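Local structure of DHHA1 domain protein (Clostridium perfringens, 3KEW) at residues 126-131 with 221-226; 36-41 with 84-89. The protein binds zinc and is probably related to the alanyl-tRNA synthetase editing domain, perhaps hydrolysing wrongly charged tRNA. All coordinates share one frame; numbering follows the deposited sequence.

Contact 1 of 2, residues 126-131 with 221-226; sequences STVDIV and TRIEYV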
ATOM      1  N   SER A 126       1.967   5.865 -11.729  1.00 42.28           N
ATOM      2  CA  SER A 126       1.643   6.468 -10.447  1.00 42.87           C
ATOM      3  C   SER A 126       2.148   7.896 -10.452  1.00 44.21           C
ATOM      4  O   SER A 126       3.131   8.191 -11.137  1.00 38.04           O
ATOM      5  CB  SER A 126       2.304   5.709  -9.293  1.00 47.93           C
ATOM      6  OG  SER A 126       2.018   4.325  -9.329  1.00 47.69           O
ATOM      7  N   THR A 127       1.479   8.774  -9.706  1.00 42.45           N
ATOM      8  CA  THR A 127       1.926  10.155  -9.547  1.00 36.85           C
ATOM      9  C   THR A 127       2.082  10.571  -8.081  1.00 41.13           C
ATOM     10  O   THR A 127       1.498   9.973  -7.165  1.00 38.44           O
ATOM     11  CB  THR A 127       1.031  11.191 -10.290  1.00 38.90           C
ATOM     12  OG1 THR A 127      -0.317  11.111  -9.808  1.00 44.52           O
ATOM     13  CG2 THR A 127       1.025  10.951 -11.791  1.00 42.55           C
ATOM     14  N   VAL A 128       2.907  11.587  -7.885  1.00 40.22           N
ATOM     15  CA  VAL A 128       3.049  12.300  -6.616  1.00 40.09           C
ATOM     16  C   VAL A 128       3.096  13.806  -6.967  1.00 42.54           C
ATOM     17  O   VAL A 128       3.733  14.195  -7.958  1.00 42.45           O
ATOM     18  CB  VAL A 128       4.286  11.792  -5.793  1.00 45.99           C
ATOM     19  CG1 VAL A 128       5.654  12.088  -6.489  1.00 44.30           C
ATOM     20  CG2 VAL A 128       4.281  12.355  -4.373  1.00 36.67           C
ATOM     21  N   ASP A 129       2.386  14.634  -6.198  1.00 43.43           N
ATOM     22  CA  ASP A 129       2.347  16.089  -6.411  1.00 35.44           C
ATOM     23  C   ASP A 129       3.201  16.778  -5.362  1.00 40.47           C
ATOM     24  O   ASP A 129       2.981  16.591  -4.173  1.00 39.33           O
ATOM     25  CB  ASP A 129       0.920  16.638  -6.300  1.00 32.89           C
ATOM     26  CG  ASP A 129       0.005  16.175  -7.433  1.00 44.09           C
ATOM     27  OD1 ASP A 129       0.443  15.426  -8.328  1.00 41.76           O
ATOM     28  OD2 ASP A 129      -1.177  16.569  -7.420  1.00 42.92           O
ATOM     29  N   ILE A 130       4.165  17.580  -5.806  1.00 37.76           N
ATOM     30  CA  ILE A 130       5.032  18.323  -4.895  1.00 44.17           C
ATOM     31  C   ILE A 130       4.676  19.802  -5.011  1.00 47.45           C
ATOM     32  O   ILE A 130       4.500  20.306  -6.111  1.00 46.28           O
ATOM     33  CB  ILE A 130       6.533  18.102  -5.232  1.00 41.82           C
ATOM     34  CG1 ILE A 130       6.858  16.602  -5.377  1.00 41.43           C
ATOM     35  CG2 ILE A 130       7.435  18.753  -4.195  1.00 38.88           C
ATOM     36  CD1 ILE A 130       6.717  15.766  -4.103  1.00 34.37           C
ATOM     37  N   VAL A 131       4.568  20.488  -3.876  1.00 53.68           N
ATOM     38  CA  VAL A 131       4.174  21.892  -3.868  1.00 56.98           C
ATOM     39  C   VAL A 131       5.282  22.779  -4.452  1.00 58.57           C
ATOM     40  O   VAL A 131       6.435  22.727  -4.011  1.00 57.28           O
ATOM     41  CB  VAL A 131       3.798  22.391  -2.445  1.00 56.76           C
ATOM     42  CG1 VAL A 131       3.179  23.772  -2.524  1.00 58.80           C
ATOM     43  CG2 VAL A 131       2.841  21.431  -1.754  1.00 49.47           C
ATOM     44  N   THR A 221       3.950  20.451  -8.816  1.00 50.18           N
ATOM     45  CA  THR A 221       4.563  19.665  -9.886  1.00 46.55           C
ATOM     46  C   THR A 221       4.085  18.222  -9.755  1.00 47.47           C
ATOM     47  O   THR A 221       4.387  17.556  -8.767  1.00 50.11           O
ATOM     48  CB  THR A 221       6.116  19.716  -9.844  1.00 50.07           C
ATOM     49  OG1 THR A 221       6.556  21.081  -9.825  1.00 52.24           O
ATOM     50  CG2 THR A 221       6.708  19.021 -11.060  1.00 45.74           C
ATOM     51  N   ARG A 222       3.309  17.768 -10.736  1.00 43.77           N
ATOM     52  CA  ARG A 222       2.850  16.387 -10.800  1.00 47.72           C
ATOM     53  C   ARG A 222       3.919  15.504 -11.443  1.00 50.35           C
ATOM     54  O   ARG A 222       4.216  15.643 -12.630  1.00 47.89           O
ATOM     55  CB  ARG A 222       1.543  16.303 -11.585  1.00 47.59           C
ATOM     56  CG  ARG A 222       0.997  14.888 -11.764  1.00 48.92           C
ATOM     57  CD  ARG A 222      -0.507  14.917 -11.894  1.00 52.55           C
ATOM     58  NE  ARG A 222      -1.132  15.368 -10.652  1.00 51.59           N
ATOM     59  CZ  ARG A 222      -2.436  15.565 -10.495  1.00 54.05           C
ATOM     60  NH1 ARG A 222      -3.268  15.353 -11.504  1.00 40.59           N
ATOM     61  NH2 ARG A 222      -2.910  15.972  -9.326  1.00 44.68           N
ATOM     62  N   ILE A 223       4.474  14.593 -10.648  1.00 44.04           N
ATOM     63  CA  ILE A 223       5.598  13.748 -11.043  1.00 43.66           C
ATOM     64  C   ILE A 223       5.153  12.301 -11.298  1.00 43.48           C
ATOM     65  O   ILE A 223       4.626  11.666 -10.395  1.00 43.83           O
ATOM     66  CB  ILE A 223       6.684  13.778  -9.933  1.00 37.74           C
ATOM     67  CG1 ILE A 223       7.200  15.211  -9.740  1.00 36.30           C
ATOM     68  CG2 ILE A 223       7.823  12.825 -10.250  1.00 39.36           C
ATOM     69  CD1 ILE A 223       8.238  15.343  -8.668  1.00 44.35           C
ATOM     70  N   GLU A 224       5.340  11.796 -12.520  1.00 44.08           N
ATOM     71  CA  GLU A 224       5.088  10.378 -12.839  1.00 43.54           C
ATOM     72  C   GLU A 224       6.284   9.493 -12.493  1.00 44.61           C
ATOM     73  O   GLU A 224       7.412   9.785 -12.897  1.00 43.63           O
ATOM     74  CB  GLU A 224       4.757  10.191 -14.328  1.00 47.71           C
ATOM     75  CG  GLU A 224       3.313  10.402 -14.686  1.00 47.28           C
ATOM     76  CD  GLU A 224       3.041  10.293 -16.177  1.00 51.26           C
ATOM     77  OE1 GLU A 224       2.376  11.205 -16.714  1.00 55.10           O
ATOM     78  OE2 GLU A 224       3.490   9.310 -16.813  1.00 48.62           O
ATOM     79  N   TYR A 225       6.044   8.400 -11.769  1.00 43.86           N
ATOM     80  CA  TYR A 225       7.131   7.487 -11.391  1.00 45.72           C
ATOM     81  C   TYR A 225       6.770   6.009 -11.541  1.00 43.91           C
ATOM     82  O   TYR A 225       5.592   5.638 -11.591  1.00 44.90           O
ATOM     83  CB  TYR A 225       7.632   7.771  -9.954  1.00 45.53           C
ATOM     84  CG  TYR A 225       6.656   7.307  -8.896  1.00 52.26           C
ATOM     85  CD1 TYR A 225       5.662   8.167  -8.415  1.00 48.85           C
ATOM     86  CD2 TYR A 225       6.702   5.995  -8.392  1.00 50.33           C
ATOM     87  CE1 TYR A 225       4.754   7.738  -7.468  1.00 47.20           C
ATOM     88  CE2 TYR A 225       5.791   5.557  -7.443  1.00 44.48           C
ATOM     89  CZ  TYR A 225       4.826   6.435  -6.988  1.00 46.17           C
ATOM     90  OH  TYR A 225       3.923   6.011  -6.061  1.00 48.74           O
ATOM     91  N   VAL A 226       7.808   5.176 -11.579  1.00 47.41           N
ATOM     92  CA  VAL A 226       7.689   3.714 -11.542  1.00 46.30           C
ATOM     93  C   VAL A 226       8.701   3.145 -10.556  1.00 43.55           C
ATOM     94  O   VAL A 226       9.833   3.613 -10.477  1.00 45.78           O
ATOM     95  CB  VAL A 226       7.895   3.057 -12.943  1.00 50.23           C
ATOM     96  CG1 VAL A 226       6.623   3.136 -13.776  1.00 45.95           C
ATOM     97  CG2 VAL A 226       9.049   3.712 -13.696  1.00 54.33           C
TER
HETATM   98  O   HOH W   1       3.921   3.244 -10.809  1.00 47.18           O
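The ring of Tyr-225 carries Ser-126 CB over one face, 3.5 Å from CZ and offset toward the rim, a CH-pi contact; at its edge lie Val-128 N and Thr-127 C. Chi1 of 73° sets CG between the backbone N and carbonyl carbon, turning the ring across strand 126-131, and its hydroxyl is hydrogen-bonded to Gln-97 O of helix 88-112. On the other side of the sheet the Arg-222 guanidinium forms a salt bridge with the Asp-129 carboxylate, edge to edge and nearly coplanar (19°). Two nearly straight bonds make it: Arg-222 NE to Asp-129 OD1 at 2.8 Å, on the syn side but somewhat out of the carboxylate plane, and Arg-222 NH2 to the syn lone pair of Asp-129 OD2 at 2.6 Å. A bend at chi3 (-66°) brings the guanidinium back beside the carboxylate. Backbone hydrogen bonds join the antiparallel strands, Ile-223 N to Val-128 O at 2.8 Å among them. Val-128 and Ile-223 point together toward helix 88-112. One water links Ser-126 OG to Tyr-225 O. The two-nitrogen grip fixes the carboxylate's rotation and probably favours its charged form, while the opposite face meets the helix carrying zinc ligands His-98 and His-102 through carbon packing and the Tyr-225 hydroxyl.

Contact 2 of 2, residues 36-41 with 84-89; sequences QTAFFP and CELDWE
Where the six-stranded antiparallel barrel gives way to the long helix 88-112, the end of strand 82-86 meets the turn that follows strand 36-37, and Leu-86 and Phe-39 carry the contact. Leu-86 CD2 sits squarely over one face of the Phe-39 ring, 3.6 Å from its centroid and only 14° off the ring normal, a CH-pi contact made by a single methyl group. The leucine and the phenylalanine side chains run antiparallel as they pass. With CG anti to the carbonyl carbon (chi1 -57°) and the chain extended at chi2, Leu-86 carries this methyl across to the ring. The same methyl lies 3.4 Å from Ala-38 O, and Leu-86 CD1 is 4.4 Å from Ala-38 CB, so CD2 is shared between the ring and the Ala-38 carbonyl, while CD1 reaches toward Ala-38 alone.

The backbone at Phe-39 is fixed by an ST turn, in which Thr-37 OG1 accepts from Phe-39 N at 3.1 Å, while the same hydroxyl oxygen is hydrogen-bonded to His-70 NE2. Cys-84 CB approaches the ring near its plane, 4.2 Å from Phe-39 CE2, and Glu-85 O comes within 3.8 Å of Phe-39 CZ. The His-70 ring meets the phenyl ring at about 85°, and Val-58, Val-61 and Ile-53, from strands 56-64 and 51-53, also touch it, which places it among the apolar side chains of the barrel. Beyond Leu-86 the chain turns away through Asp-87, the N-cap residue of helix 88-112, and Ala-38 O receives a weak hydrogen bond from Arg-91 NH2 of that helix.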
ATOM      1  N   GLN A  36     -10.104 -15.651   8.784  1.00 55.41           N
ATOM      2  CA  GLN A  36      -8.875 -14.859   8.675  1.00 52.37           C
ATOM      3  C   GLN A  36      -8.567 -14.625   7.205  1.00 49.79           C
ATOM      4  O   GLN A  36      -8.787 -15.506   6.374  1.00 48.50           O
ATOM      5  CB  GLN A  36      -7.698 -15.557   9.379  1.00 46.50           C
ATOM      6  CG  GLN A  36      -7.213 -16.875   8.774  1.00 48.69           C
ATOM      7  CD  GLN A  36      -6.174 -17.566   9.641  1.00 53.37           C
ATOM      8  OE1 GLN A  36      -5.596 -16.964  10.548  1.00 53.26           O
ATOM      9  NE2 GLN A  36      -5.940 -18.840   9.371  1.00 52.29           N
ATOM     10  N   THR A  37      -8.079 -13.436   6.874  1.00 50.39           N
ATOM     11  CA  THR A  37      -7.750 -13.153   5.478  1.00 49.31           C
ATOM     12  C   THR A  37      -6.459 -12.349   5.300  1.00 47.12           C
ATOM     13  O   THR A  37      -6.133 -11.468   6.100  1.00 45.39           O
ATOM     14  CB  THR A  37      -8.954 -12.542   4.696  1.00 51.00           C
ATOM     15  OG1 THR A  37      -8.667 -12.539   3.292  1.00 54.96           O
ATOM     16  CG2 THR A  37      -9.293 -11.128   5.173  1.00 44.99           C
ATOM     17  N   ALA A  38      -5.722 -12.697   4.256  1.00 43.69           N
ATOM     18  CA  ALA A  38      -4.566 -11.924   3.818  1.00 43.82           C
ATOM     19  C   ALA A  38      -4.906 -11.118   2.561  1.00 45.44           C
ATOM     20  O   ALA A  38      -4.031 -10.486   1.977  1.00 46.97           O
ATOM     21  CB  ALA A  38      -3.364 -12.854   3.562  1.00 37.68           C
ATOM     22  N   PHE A  39      -6.174 -11.151   2.140  1.00 44.81           N
ATOM     23  CA  PHE A  39      -6.634 -10.346   1.002  1.00 41.07           C
ATOM     24  C   PHE A  39      -6.884  -8.912   1.466  1.00 44.77           C
ATOM     25  O   PHE A  39      -7.784  -8.663   2.280  1.00 43.60           O
ATOM     26  CB  PHE A  39      -7.901 -10.936   0.352  1.00 34.61           C
ATOM     27  CG  PHE A  39      -7.673 -12.246  -0.384  1.00 40.58           C
ATOM     28  CD1 PHE A  39      -7.419 -12.257  -1.756  1.00 38.32           C
ATOM     29  CD2 PHE A  39      -7.724 -13.463   0.290  1.00 45.67           C
ATOM     30  CE1 PHE A  39      -7.184 -13.455  -2.438  1.00 44.99           C
ATOM     31  CE2 PHE A  39      -7.512 -14.673  -0.387  1.00 40.20           C
ATOM     32  CZ  PHE A  39      -7.233 -14.666  -1.754  1.00 39.46           C
ATOM     33  N   PHE A  40      -6.064  -7.981   0.967  1.00 44.31           N
ATOM     34  CA  PHE A  40      -6.227  -6.543   1.221  1.00 43.93           C
ATOM     35  C   PHE A  40      -7.450  -6.090   0.431  1.00 45.60           C
ATOM     36  O   PHE A  40      -7.560  -6.424  -0.761  1.00 41.82           O
ATOM     37  CB  PHE A  40      -4.971  -5.795   0.747  1.00 45.34           C
ATOM     38  CG  PHE A  40      -4.889  -4.343   1.177  1.00 45.70           C
ATOM     39  CD1 PHE A  40      -4.553  -3.352   0.249  1.00 42.38           C
ATOM     40  CD2 PHE A  40      -5.106  -3.968   2.502  1.00 46.30           C
ATOM     41  CE1 PHE A  40      -4.445  -2.009   0.633  1.00 44.69           C
ATOM     42  CE2 PHE A  40      -5.007  -2.632   2.897  1.00 43.56           C
ATOM     43  CZ  PHE A  40      -4.665  -1.646   1.960  1.00 41.12           C
ATOM     44  N   PRO A  41      -8.405  -5.403   1.097  1.00 45.70           N
ATOM     45  CA  PRO A  41      -9.574  -4.821   0.408  1.00 48.71           C
ATOM     46  C   PRO A  41      -9.293  -3.504  -0.350  1.00 54.04           C
ATOM     47  O   PRO A  41     -10.102  -3.091  -1.199  1.00 50.79           O
ATOM     48  CB  PRO A  41     -10.566  -4.572   1.555  1.00 48.14           C
ATOM     49  CG  PRO A  41      -9.704  -4.354   2.760  1.00 47.22           C
ATOM     50  CD  PRO A  41      -8.459  -5.178   2.556  1.00 43.88           C
ATOM     51  N   CYS A  84      -5.954 -20.880   0.463  1.00 57.14           N
ATOM     52  CA  CYS A  84      -6.167 -19.548  -0.095  1.00 57.42           C
ATOM     53  C   CYS A  84      -4.842 -18.910  -0.480  1.00 60.57           C
ATOM     54  O   CYS A  84      -3.928 -18.836   0.347  1.00 65.93           O
ATOM     55  CB  CYS A  84      -6.885 -18.658   0.908  1.00 55.87           C
ATOM     56  SG  CYS A  84      -8.383 -19.350   1.626  1.00 54.26           S
ATOM     57  N   GLU A  85      -4.741 -18.443  -1.725  1.00 56.47           N
ATOM     58  CA  GLU A  85      -3.506 -17.822  -2.200  1.00 57.23           C
ATOM     59  C   GLU A  85      -3.709 -16.510  -2.952  1.00 55.01           C
ATOM     60  O   GLU A  85      -4.591 -16.391  -3.808  1.00 52.45           O
ATOM     61  CB  GLU A  85      -2.651 -18.804  -3.011  1.00 57.82           C
ATOM     62  CG  GLU A  85      -3.414 -19.837  -3.813  1.00 68.03           C
ATOM     63  CD  GLU A  85      -2.567 -21.058  -4.141  1.00 77.77           C
ATOM     64  OE1 GLU A  85      -1.982 -21.649  -3.207  1.00 83.31           O
ATOM     65  OE2 GLU A  85      -2.494 -21.432  -5.330  1.00 77.31           O
ATOM     66  N   LEU A  86      -2.884 -15.526  -2.609  1.00 52.89           N
ATOM     67  CA  LEU A  86      -2.928 -14.217  -3.248  1.00 50.81           C
ATOM     68  C   LEU A  86      -2.296 -14.284  -4.632  1.00 53.10           C
ATOM     69  O   LEU A  86      -1.405 -15.098  -4.889  1.00 52.44           O
ATOM     70  CB  LEU A  86      -2.195 -13.164  -2.403  1.00 47.02           C
ATOM     71  CG  LEU A  86      -2.580 -12.880  -0.946  1.00 47.65           C
ATOM     72  CD1 LEU A  86      -1.682 -11.809  -0.337  1.00 43.47           C
ATOM     73  CD2 LEU A  86      -4.003 -12.459  -0.804  1.00 43.32           C
ATOM     74  N   ASP A  87      -2.786 -13.434  -5.528  1.00 55.67           N
ATOM     75  CA  ASP A  87      -2.042 -13.037  -6.718  1.00 52.58           C
ATOM     76  C   ASP A  87      -0.931 -12.149  -6.158  1.00 46.38           C
ATOM     77  O   ASP A  87      -1.155 -10.981  -5.854  1.00 49.71           O
ATOM     78  CB  ASP A  87      -2.980 -12.247  -7.643  1.00 55.06           C
ATOM     79  CG  ASP A  87      -2.340 -11.834  -8.974  1.00 59.27           C
ATOM     80  OD1 ASP A  87      -1.110 -11.957  -9.180  1.00 54.47           O
ATOM     81  OD2 ASP A  87      -3.112 -11.354  -9.828  1.00 61.20           O
ATOM     82  N   TRP A  88       0.252 -12.734  -5.974  1.00 44.19           N
ATOM     83  CA  TRP A  88       1.358 -12.034  -5.318  1.00 48.54           C
ATOM     84  C   TRP A  88       1.992 -10.935  -6.182  1.00 48.30           C
ATOM     85  O   TRP A  88       2.485  -9.940  -5.655  1.00 49.68           O
ATOM     86  CB  TRP A  88       2.436 -12.997  -4.792  1.00 42.32           C
ATOM     87  CG  TRP A  88       3.495 -12.238  -4.017  1.00 43.15           C
ATOM     88  CD1 TRP A  88       4.784 -12.001  -4.398  1.00 37.57           C
ATOM     89  CD2 TRP A  88       3.311 -11.552  -2.772  1.00 38.31           C
ATOM     90  NE1 TRP A  88       5.421 -11.228  -3.454  1.00 39.61           N
ATOM     91  CE2 TRP A  88       4.540 -10.944  -2.445  1.00 39.86           C
ATOM     92  CE3 TRP A  88       2.229 -11.405  -1.889  1.00 33.78           C
ATOM     93  CZ2 TRP A  88       4.713 -10.199  -1.281  1.00 39.08           C
ATOM     94  CZ3 TRP A  88       2.410 -10.674  -0.732  1.00 43.04           C
ATOM     95  CH2 TRP A  88       3.635 -10.087  -0.437  1.00 33.26           C
ATOM     96  N   GLU A  89       1.978 -11.121  -7.497  1.00 49.40           N
ATOM     97  CA  GLU A  89       2.517 -10.130  -8.423  1.00 50.76           C
ATOM     98  C   GLU A  89       1.758  -8.805  -8.322  1.00 46.26           C
ATOM     99  O   GLU A  89       2.372  -7.746  -8.222  1.00 47.58           O
ATOM    100  CB  GLU A  89       2.528 -10.677  -9.859  1.00 53.94           C
ATOM    101  CG  GLU A  89       3.887 -11.229 -10.314  1.00 69.25           C
ATOM    102  CD  GLU A  89       4.476 -12.286  -9.374  1.00 82.91           C
ATOM    103  OE1 GLU A  89       3.981 -13.435  -9.371  1.00 85.34           O
ATOM    104  OE2 GLU A  89       5.449 -11.969  -8.650  1.00 86.41           O
TER

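Contacts 1 and 2 lie on opposite sides of the chain's centre, their centres about 28 Å apart and their nearest atoms about 12 Å apart. Both are largely buried, yet they serve different parts of the fold: contact 1 joins the two inner strands of a four-stranded sheet, contact 2 joins a turn to the last strand of the barrel. Paired backbones and an ion pair dominate the first, whereas carbon packed on a ring face carries the second, with much less buried surface. Helix 88-112 relates them, since it starts within segment 84-89 and farther along covers the face of the sheet bearing Val-128, Ile-223 and Tyr-225.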